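Local coordinates for protein folylpolyglutamate synthase (FolC) (Helicobacter pylori, PDB 6K8C) that probably adds glutamate to dihydropteroate and to tetrahydrofolates in ATP-dependent ligations, making dihydrofolate and folylpolyglutamates, at residues A[30-38]-A[120-131]. Residues are numbered along the deposited sequence; the frame is centred on the assembly and turned at random.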
loop_
_atom_site.group_PDB
_atom_site.type_symbol
_atom_site.label_atom_id
_atom_site.label_comp_id
_atom_site.label_asym_id
_atom_site.label_seq_id
_atom_site.Cartn_x
_atom_site.Cartn_y
_atom_site.Cartn_z
ATOM N N ARG A 30 -22.380 8.847 6.048
ATOM C CA ARG A 30 -21.684 9.445 7.183
ATOM C C ARG A 30 -20.504 10.289 6.720
ATOM O O ARG A 30 -20.424 11.486 7.022
ATOM C CB ARG A 30 -21.222 8.367 8.168
ATOM C CG ARG A 30 -20.604 8.954 9.434
ATOM C CD ARG A 30 -20.170 7.891 10.439
ATOM N NE ARG A 30 -19.133 7.009 9.908
ATOM C CZ ARG A 30 -19.315 5.718 9.661
ATOM N NH1 ARG A 30 -20.497 5.161 9.904
ATOM N NH2 ARG A 30 -18.320 4.985 9.175
ATOM N N PHE A 31 -19.564 9.686 5.984
ATOM C CA PHE A 31 -18.366 10.451 5.660
ATOM C C PHE A 31 -18.653 11.566 4.664
ATOM O O PHE A 31 -18.012 12.621 4.727
ATOM C CB PHE A 31 -17.246 9.567 5.121
ATOM C CG PHE A 31 -15.935 10.290 5.043
ATOM C CD1 PHE A 31 -15.267 10.639 6.200
ATOM C CD2 PHE A 31 -15.408 10.683 3.824
ATOM C CE1 PHE A 31 -14.074 11.328 6.153
ATOM C CE2 PHE A 31 -14.214 11.376 3.768
ATOM C CZ PHE A 31 -13.543 11.698 4.936
ATOM N N ILE A 32 -19.596 11.357 3.742
ATOM C CA ILE A 32 -20.013 12.453 2.867
ATOM C C ILE A 32 -20.430 13.652 3.705
ATOM O O ILE A 32 -20.067 14.799 3.410
ATOM C CB ILE A 32 -21.144 11.993 1.928
ATOM C CG1 ILE A 32 -20.620 10.979 0.912
ATOM C CG2 ILE A 32 -21.761 13.189 1.206
ATOM C CD1 ILE A 32 -21.696 10.081 0.339
ATOM N N GLN A 33 -21.167 13.400 4.788
ATOM C CA GLN A 33 -21.553 14.474 5.694
ATOM C C GLN A 33 -20.360 14.974 6.500
ATOM O O GLN A 33 -20.199 16.187 6.688
ATOM C CB GLN A 33 -22.671 13.988 6.617
ATOM C CG GLN A 33 -23.224 15.038 7.553
ATOM C CD GLN A 33 -24.203 14.454 8.554
ATOM O OE1 GLN A 33 -24.552 13.273 8.486
ATOM N NE2 GLN A 33 -24.649 15.277 9.495
ATOM N N ILE A 34 -19.513 14.059 6.986
ATOM C CA ILE A 34 -18.320 14.471 7.725
ATOM C C ILE A 34 -17.475 15.405 6.871
ATOM O O ILE A 34 -17.038 16.471 7.324
ATOM C CB ILE A 34 -17.502 13.245 8.175
ATOM C CG1 ILE A 34 -18.195 12.501 9.317
ATOM C CG2 ILE A 34 -16.098 13.672 8.618
ATOM C CD1 ILE A 34 -17.600 11.125 9.581
ATOM N N TYR A 35 -17.235 15.014 5.615
ATOM C CA TYR A 35 -16.330 15.778 4.762
ATOM C C TYR A 35 -16.906 17.149 4.434
ATOM O O TYR A 35 -16.171 18.143 4.388
ATOM C CB TYR A 35 -16.011 14.991 3.482
ATOM C CG TYR A 35 -14.923 15.645 2.666
ATOM C CD1 TYR A 35 -13.662 15.855 3.209
ATOM C CD2 TYR A 35 -15.163 16.092 1.372
ATOM C CE1 TYR A 35 -12.668 16.476 2.487
ATOM C CE2 TYR A 35 -14.164 16.713 0.635
ATOM C CZ TYR A 35 -12.922 16.900 1.203
ATOM O OH TYR A 35 -11.921 17.518 0.492
ATOM N N LYS A 36 -18.220 17.224 4.212
ATOM C CA LYS A 36 -18.861 18.515 3.974
ATOM C C LYS A 36 -18.661 19.446 5.163
ATOM O O LYS A 36 -18.333 20.626 4.995
ATOM C CB LYS A 36 -20.349 18.317 3.682
ATOM C CG LYS A 36 -20.870 19.138 2.508
ATOM C CD LYS A 36 -20.564 18.459 1.172
ATOM C CE LYS A 36 -21.260 19.162 0.010
ATOM N NZ LYS A 36 -21.453 18.258 -1.159
ATOM N N ASP A 37 -18.836 18.920 6.380
ATOM C CA ASP A 37 -18.582 19.715 7.579
ATOM C C ASP A 37 -17.122 20.127 7.672
ATOM O O ASP A 37 -16.813 21.255 8.073
ATOM C CB ASP A 37 -18.978 18.930 8.829
ATOM C CG ASP A 37 -20.471 18.764 8.964
ATOM O OD1 ASP A 37 -21.210 19.234 8.074
ATOM O OD2 ASP A 37 -20.904 18.160 9.968
ATOM N N PHE A 38 -16.204 19.218 7.325
ATOM C CA PHE A 38 -14.785 19.557 7.356
ATOM C C PHE A 38 -14.487 20.738 6.441
ATOM O O PHE A 38 -13.765 21.669 6.822
ATOM C CB PHE A 38 -13.925 18.351 6.949
ATOM C CG PHE A 38 -12.490 18.713 6.666
ATOM C CD1 PHE A 38 -11.566 18.776 7.693
ATOM C CD2 PHE A 38 -12.080 19.036 5.383
ATOM C CE1 PHE A 38 -10.256 19.131 7.446
ATOM C CE2 PHE A 38 -10.773 19.397 5.129
ATOM C CZ PHE A 38 -9.857 19.437 6.157
ATOM N N SER A 120 -14.925 7.124 11.682
ATOM C CA SER A 120 -14.243 5.857 11.877
ATOM C C SER A 120 -12.731 6.087 11.890
ATOM O O SER A 120 -12.236 7.165 11.556
ATOM C CB SER A 120 -14.612 4.870 10.771
ATOM O OG SER A 120 -13.928 5.179 9.562
ATOM N N TYR A 121 -11.997 5.040 12.270
ATOM C CA TYR A 121 -10.539 5.102 12.272
ATOM C C TYR A 121 -9.999 5.567 10.919
ATOM O O TYR A 121 -9.241 6.542 10.837
ATOM C CB TYR A 121 -9.984 3.724 12.645
ATOM C CG TYR A 121 -8.478 3.605 12.697
ATOM C CD1 TYR A 121 -7.747 3.298 11.556
ATOM C CD2 TYR A 121 -7.790 3.761 13.895
ATOM C CE1 TYR A 121 -6.375 3.172 11.602
ATOM C CE2 TYR A 121 -6.416 3.632 13.951
ATOM C CZ TYR A 121 -5.713 3.335 12.799
ATOM O OH TYR A 121 -4.345 3.198 12.845
ATOM N N PHE A 122 -10.399 4.892 9.845
ATOM C CA PHE A 122 -9.872 5.239 8.530
ATOM C C PHE A 122 -10.405 6.581 8.046
ATOM O O PHE A 122 -9.687 7.316 7.360
ATOM C CB PHE A 122 -10.198 4.144 7.514
ATOM C CG PHE A 122 -9.616 4.402 6.145
ATOM C CD1 PHE A 122 -8.251 4.307 5.933
ATOM C CD2 PHE A 122 -10.432 4.765 5.083
ATOM C CE1 PHE A 122 -7.706 4.554 4.678
ATOM C CE2 PHE A 122 -9.895 5.014 3.829
ATOM C CZ PHE A 122 -8.532 4.908 3.626
ATOM N N GLU A 123 -11.650 6.923 8.397
ATOM C CA GLU A 123 -12.182 8.234 8.035
ATOM C C GLU A 123 -11.384 9.356 8.688
ATOM O O GLU A 123 -11.147 10.400 8.067
ATOM C CB GLU A 123 -13.668 8.322 8.410
ATOM C CG GLU A 123 -14.554 7.464 7.495
ATOM C CD GLU A 123 -15.955 7.264 8.031
ATOM O OE1 GLU A 123 -16.247 7.715 9.160
ATOM O OE2 GLU A 123 -16.771 6.655 7.313
ATOM N N TYR A 124 -10.946 9.159 9.937
ATOM C CA TYR A 124 -10.129 10.175 10.596
ATOM C C TYR A 124 -8.750 10.285 9.951
ATOM O O TYR A 124 -8.215 11.392 9.802
ATOM C CB TYR A 124 -9.992 9.868 12.085
ATOM C CG TYR A 124 -9.496 11.050 12.881
ATOM C CD1 TYR A 124 -10.230 12.232 12.931
ATOM C CD2 TYR A 124 -8.290 10.997 13.564
ATOM C CE1 TYR A 124 -9.780 13.320 13.651
ATOM C CE2 TYR A 124 -7.835 12.080 14.287
ATOM C CZ TYR A 124 -8.583 13.238 14.325
ATOM O OH TYR A 124 -8.128 14.315 15.039
ATOM N N ALA A 125 -8.150 9.146 9.585
ATOM C CA ALA A 125 -6.883 9.177 8.856
ATOM C C ALA A 125 -7.018 9.974 7.565
ATOM O O ALA A 125 -6.112 10.734 7.197
ATOM C CB ALA A 125 -6.411 7.750 8.560
ATOM N N THR A 126 -8.151 9.822 6.873
ATOM C CA THR A 126 -8.389 10.570 5.642
ATOM C C THR A 126 -8.406 12.073 5.899
ATOM O O THR A 126 -7.788 12.845 5.158
ATOM C CB THR A 126 -9.703 10.112 4.996
ATOM O OG1 THR A 126 -9.627 8.711 4.695
ATOM C CG2 THR A 126 -9.978 10.879 3.705
ATOM N N LEU A 127 -9.111 12.513 6.948
ATOM C CA LEU A 127 -9.128 13.938 7.267
ATOM C C LEU A 127 -7.741 14.433 7.647
ATOM O O LEU A 127 -7.357 15.552 7.290
ATOM C CB LEU A 127 -10.117 14.234 8.403
ATOM C CG LEU A 127 -11.606 14.024 8.124
ATOM C CD1 LEU A 127 -12.423 14.528 9.318
ATOM C CD2 LEU A 127 -12.047 14.717 6.840
ATOM N N LEU A 128 -6.979 13.620 8.385
ATOM C CA LEU A 128 -5.614 14.000 8.719
ATOM C C LEU A 128 -4.777 14.194 7.457
ATOM O O LEU A 128 -3.974 15.132 7.372
ATOM C CB LEU A 128 -4.980 12.945 9.628
ATOM C CG LEU A 128 -5.430 12.911 11.091
ATOM C CD1 LEU A 128 -4.882 11.670 11.776
ATOM C CD2 LEU A 128 -4.997 14.176 11.819
ATOM N N ALA A 129 -4.958 13.322 6.463
ATOM C CA ALA A 129 -4.230 13.476 5.206
ATOM C C ALA A 129 -4.581 14.793 4.524
ATOM O O ALA A 129 -3.695 15.507 4.041
ATOM C CB ALA A 129 -4.520 12.291 4.278
ATOM N N VAL A 130 -5.872 15.131 4.473
ATOM C CA VAL A 130 -6.284 16.381 3.837
ATOM C C VAL A 130 -5.727 17.576 4.598
ATOM O O VAL A 130 -5.287 18.561 3.993
ATOM C CB VAL A 130 -7.817 16.451 3.726
ATOM C CG1 VAL A 130 -8.246 17.767 3.056
ATOM C CG2 VAL A 130 -8.350 15.252 2.968
ATOM N N MET A 131 -5.737 17.513 5.935
ATOM C CA MET A 131 -5.169 18.598 6.731
ATOM C C MET A 131 -3.682 18.758 6.446
ATOM O O MET A 131 -3.182 19.877 6.261
ATOM C CB MET A 131 -5.401 18.338 8.223
ATOM C CG MET A 131 -6.787 18.705 8.721
ATOM S SD MET A 131 -7.103 20.487 8.705
ATOM C CE MET A 131 -5.889 21.052 9.892
HETATM O O HOH W 1 -19.065 6.849 5.949
#
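Arg30 and Glu123 meet in a salt bridge near the N-terminal end of helix 121-131, whose axis is inclined 28° to that of 30-38. Arg30 NE lies 3.1 Å from Glu123 OE1, in a nearly straight bond (165°) that lies in the guanidinium plane and meets the syn lone pair of OE1; the two planes are well tilted against each other, and the bond from Arg30 NH2 to Glu123 OE2 (2.9 Å) is weak. A bend at chi3 (62°) turns the otherwise extended arginine toward the carboxylate. Ser120 N also donates to Glu123 OE1, from above the carboxylate plane, and Ser120 OG accepts from Glu123 N, completing a capping box. Two donors thus grip OE1, which should limit carboxylate rotation. A water accepting from Phe31 N lies within hydrogen-bonding distance of Glu123 OE2. Phe31 and Glu123 lie alongside, pointing in opposite directions, Phe31 CD1 3.5 Å from Glu123 CG. Leu127 is a knob among Phe31, Ile34, Tyr35 and Phe38: CD1 meets Ile34 CG2 at 3.8 Å, and CD2 touches the three rings, that of Tyr35 at its edge. Met131 SD sits at the Phe38 edge, a Met-aromatic contact. In this buried helix-helix packing, Phe115 of helix 114-118 touches Ile34 and Leu127, and helix 121-132, within the Mur ligase middle domain, leads into sheet strand 138-142.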